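Local coordinates for aminotransferase, class V family protein (Trichomonas vaginalis, PDB 5F8V) that probably transfers the amino group between O-phospho-L-serine and 2-oxoglutarate in the second step of serine biosynthesis, using a pyridoxal 5'-phosphate cofactor, at residues N255-F258 with K259-E262; K107-D110 with E111-L115. One frame throughout, in Å; residues are numbered along the deposited sequence.

Contact 1 of 2, residues N255-F258 with K259-E262; sequences NHIF and KWIE
The N-H of Lys-259 points back to the carbonyl of Asn-255, with N 3.0 Å from O and an angle of 168° at the hydrogen. Trp-260 N repeats this i to i+4 bond to His-256 O, and Glu-262 N does so to Phe-258 O. The shortest of the four runs from Ile-261 N to Ile-257 O, 2.9 Å. Beyond the backbone, the side chain of Lys-259 carries most of the contact. Its CG is turned away from its own carbonyl carbon and beside the backbone N (chi1 -64°). CG thus lies 3.3 Å from Asn-255 O, and the extended chain beyond it runs back over Asn-255. Farther along, Lys-259 CE passes 3.8 Å from Asn-255 ND2. This is contact without a hydrogen bond. The Asn-255 amide is held from elsewhere: Arg-58 NE donates to OD1, while Glu-51 and Glu-54 accept from ND2. The tip of Lys-259 also approaches the imidazole of His-256 obliquely, with NZ 4.1 Å from CE1. His-256 NE2 is hydrogen-bonded to Glu-27, and Lys-259 NZ has a weak, long ion pair with Glu-54. Both segments are turns of helix 248-263 in this class V, fold type I aminotransferase. The helix packs against helices 46-63 and 18-26, and Ile-261 also meets helix 267-286. Glu-262 is tied to the first of these by a salt bridge to Arg-58. On the apolar side, Ile-257 and Ile-261 meet one turn apart through CG2 and CD1, 4.1 Å from each other. The CG2 methyl of Ile-257 is also 4.5 Å from CE3 of the Trp-260 indole. The Phe-258 ring turns to Leu-62, Leu-183 and Phe-204, and the backbone N of Asn-255 lies over one of its faces, offset toward the rim.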
# COMPACT_ATOMS: atom_id res chain seq x y z
N ASN A 255 8.83 -11.10 4.84
CA ASN A 255 9.21 -12.50 5.04
C ASN A 255 10.71 -12.67 5.23
O ASN A 255 11.15 -13.48 6.06
CB ASN A 255 8.71 -13.37 3.88
CG ASN A 255 8.79 -14.86 4.17
OD1 ASN A 255 8.79 -15.29 5.33
ND2 ASN A 255 8.84 -15.66 3.12
N HIS A 256 11.50 -11.91 4.48
CA HIS A 256 12.95 -11.92 4.67
C HIS A 256 13.34 -11.49 6.08
O HIS A 256 14.20 -12.12 6.70
CB HIS A 256 13.66 -11.04 3.62
CG HIS A 256 14.07 -11.79 2.39
ND1 HIS A 256 14.95 -12.85 2.43
CD2 HIS A 256 13.75 -11.61 1.09
CE1 HIS A 256 15.14 -13.30 1.20
NE2 HIS A 256 14.43 -12.57 0.37
N ILE A 257 12.69 -10.45 6.59
CA ILE A 257 12.89 -10.00 7.97
C ILE A 257 12.40 -11.05 8.98
O ILE A 257 13.08 -11.28 9.97
CB ILE A 257 12.25 -8.62 8.25
CG1 ILE A 257 12.94 -7.53 7.42
CG2 ILE A 257 12.36 -8.27 9.74
CD1 ILE A 257 12.16 -6.23 7.34
N PHE A 258 11.27 -11.70 8.72
CA PHE A 258 10.80 -12.77 9.63
C PHE A 258 11.86 -13.87 9.78
O PHE A 258 12.18 -14.30 10.89
CB PHE A 258 9.47 -13.38 9.16
CG PHE A 258 8.31 -12.41 9.06
CD1 PHE A 258 8.29 -11.19 9.76
CD2 PHE A 258 7.21 -12.73 8.28
CE1 PHE A 258 7.20 -10.32 9.64
CE2 PHE A 258 6.13 -11.87 8.16
CZ PHE A 258 6.13 -10.66 8.84
N LYS A 259 12.43 -14.29 8.66
CA LYS A 259 13.52 -15.27 8.66
C LYS A 259 14.70 -14.74 9.48
O LYS A 259 15.24 -15.43 10.33
CB LYS A 259 14.00 -15.58 7.24
CG LYS A 259 12.98 -16.23 6.32
CD LYS A 259 13.45 -16.13 4.87
CE LYS A 259 12.43 -16.70 3.91
NZ LYS A 259 12.74 -16.37 2.49
N TRP A 260 15.09 -13.50 9.22
CA TRP A 260 16.18 -12.89 9.97
C TRP A 260 15.93 -12.90 11.49
O TRP A 260 16.85 -13.18 12.25
CB TRP A 260 16.49 -11.48 9.47
CG TRP A 260 17.51 -10.76 10.27
CD1 TRP A 260 18.87 -10.80 10.12
CD2 TRP A 260 17.25 -9.86 11.34
NE1 TRP A 260 19.47 -9.99 11.05
CE2 TRP A 260 18.50 -9.39 11.81
CE3 TRP A 260 16.08 -9.40 11.96
CZ2 TRP A 260 18.61 -8.50 12.87
CZ3 TRP A 260 16.20 -8.50 13.03
CH2 TRP A 260 17.45 -8.06 13.46
N ILE A 261 14.71 -12.60 11.91
CA ILE A 261 14.34 -12.66 13.33
C ILE A 261 14.48 -14.08 13.88
O ILE A 261 14.98 -14.26 15.00
CB ILE A 261 12.90 -12.15 13.59
CG1 ILE A 261 12.79 -10.65 13.27
CG2 ILE A 261 12.49 -12.38 15.04
CD1 ILE A 261 11.38 -10.12 13.25
N GLU A 262 14.04 -15.07 13.11
CA GLU A 262 14.19 -16.47 13.53
C GLU A 262 15.66 -16.86 13.68
O GLU A 262 16.03 -17.52 14.65
CB GLU A 262 13.48 -17.43 12.57
CG GLU A 262 11.97 -17.32 12.65
CD GLU A 262 11.25 -18.28 11.72
OE1 GLU A 262 11.59 -18.34 10.52
OE2 GLU A 262 10.32 -18.97 12.19

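Contact 2 of 2, residues K107-D110 with E111-L115; sequences KAFD and ECKRL
Lys-107 accepts a bond from Glu-111 through its backbone O, 3.1 Å from Glu-111 N. This is one turn of helix 103-115, the helical crossover of the beta-alpha-beta unit formed with strands 95-98 and 121-124. The ammonium of Lys-107 reaches Asp-110 OD2 only as a long ion pair, 3.9 Å from NZ to OD2. That carboxylate also has a salt bridge to Lys-106. Next, Ala-108 O receives Cys-112 N at 3.2 Å. Both residues are buried against Tyr-98 of the sheet. Phe-109 O is hydrogen-bonded to Lys-113 N. The two side chains then run side by side in the same direction. Both have CG on the far side of the CA-CB bond from the backbone N (chi1 166° and -153°). Lys-113 CD comes obliquely to the outer end of the ring, 3.6 Å from Phe-109 CZ. Both side chains touch Val-122. Asp-110 O takes the N-H of Arg-114 at 2.8 Å. The guanidinium then turns back to Glu-111, and its NH2 is bound by the carbonyl of Cys-227 of the second subunit. Glu-111 OE2 is held by Ser-83 OG and by the backbone N of Ile-229 of that subunit. Arg-114 NH1 meets Glu-111 OE1 on its syn side at 3.0 Å, 26° out of the carboxylate plane.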
# COMPACT_ATOMS: atom_id res chain seq x y z
N LYS A 107 -4.97 9.97 17.68
CA LYS A 107 -5.33 9.98 16.25
C LYS A 107 -6.37 8.91 15.92
O LYS A 107 -7.31 9.16 15.16
CB LYS A 107 -4.11 9.80 15.34
CG LYS A 107 -3.15 10.98 15.20
CD LYS A 107 -3.82 12.34 15.04
CE LYS A 107 -4.64 12.47 13.75
NZ LYS A 107 -5.86 13.32 13.95
N ALA A 108 -6.22 7.72 16.48
CA ALA A 108 -7.18 6.63 16.22
C ALA A 108 -8.56 6.98 16.79
O ALA A 108 -9.59 6.80 16.12
CB ALA A 108 -6.66 5.32 16.81
N PHE A 109 -8.56 7.50 18.01
CA PHE A 109 -9.77 8.01 18.65
C PHE A 109 -10.44 9.07 17.79
O PHE A 109 -11.66 8.99 17.57
CB PHE A 109 -9.43 8.54 20.05
CG PHE A 109 -10.52 9.38 20.68
CD1 PHE A 109 -10.38 10.77 20.76
CD2 PHE A 109 -11.66 8.79 21.22
CE1 PHE A 109 -11.36 11.55 21.37
CE2 PHE A 109 -12.65 9.56 21.82
CZ PHE A 109 -12.50 10.95 21.89
N ASP A 110 -9.67 10.03 17.29
CA ASP A 110 -10.22 11.15 16.51
C ASP A 110 -10.85 10.69 15.19
O ASP A 110 -11.85 11.27 14.75
CB ASP A 110 -9.15 12.21 16.22
CG ASP A 110 -8.71 12.98 17.47
OD1 ASP A 110 -9.46 13.06 18.47
OD2 ASP A 110 -7.59 13.53 17.44
N GLU A 111 -10.26 9.69 14.55
CA GLU A 111 -10.82 9.16 13.30
C GLU A 111 -12.17 8.47 13.53
O GLU A 111 -13.12 8.69 12.77
CB GLU A 111 -9.81 8.26 12.57
CG GLU A 111 -10.32 7.49 11.35
CD GLU A 111 -10.77 8.37 10.18
OE1 GLU A 111 -10.82 9.61 10.29
OE2 GLU A 111 -11.09 7.79 9.13
N CYS A 112 -12.27 7.67 14.59
CA CYS A 112 -13.54 7.05 14.97
C CYS A 112 -14.61 8.12 15.33
O CYS A 112 -15.76 8.03 14.89
CB CYS A 112 -13.36 6.08 16.13
SG CYS A 112 -14.81 5.03 16.44
N LYS A 113 -14.21 9.14 16.08
CA LYS A 113 -15.10 10.26 16.42
C LYS A 113 -15.55 10.99 15.15
O LYS A 113 -16.74 11.25 14.96
CB LYS A 113 -14.44 11.23 17.42
CG LYS A 113 -15.42 11.98 18.31
CD LYS A 113 -14.74 12.51 19.57
CE LYS A 113 -15.72 12.76 20.71
NZ LYS A 113 -16.35 11.52 21.27
N ARG A 114 -14.59 11.27 14.27
CA ARG A 114 -14.87 11.93 13.00
C ARG A 114 -15.87 11.16 12.13
O ARG A 114 -16.84 11.75 11.64
CB ARG A 114 -13.57 12.14 12.21
CG ARG A 114 -13.73 12.93 10.93
CD ARG A 114 -12.53 12.78 10.00
NE ARG A 114 -12.97 12.74 8.60
CZ ARG A 114 -13.16 11.64 7.86
NH1 ARG A 114 -12.93 10.41 8.33
NH2 ARG A 114 -13.58 11.78 6.61
N LEU A 115 -15.64 9.86 11.95
CA LEU A 115 -16.55 9.02 11.15
C LEU A 115 -18.00 9.07 11.64
O LEU A 115 -18.92 9.00 10.84
CB LEU A 115 -16.06 7.57 11.10
CG LEU A 115 -14.76 7.30 10.32
CD1 LEU A 115 -14.25 5.90 10.63
CD2 LEU A 115 -14.94 7.48 8.82

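The two contacts lie on opposite sides of the chain's centre, their own centres about 34 Å apart. They share no element: contact 1 sits on helix 248-263, contact 2 on helix 103-115. Both rest on the same i to i+4 backbone pattern. Contact 1 is the more buried, set among other helices of its own chain, and no other subunit touches it. Its polar groups are met by Arg-58 and by glutamates on or beside neighbouring helices. Contact 2 is partly buried. One side of its helix packs on the sheet, while Glu-111 and Arg-114 bond to the second subunit. Its charged pairs therefore lie partly at the dimer interface.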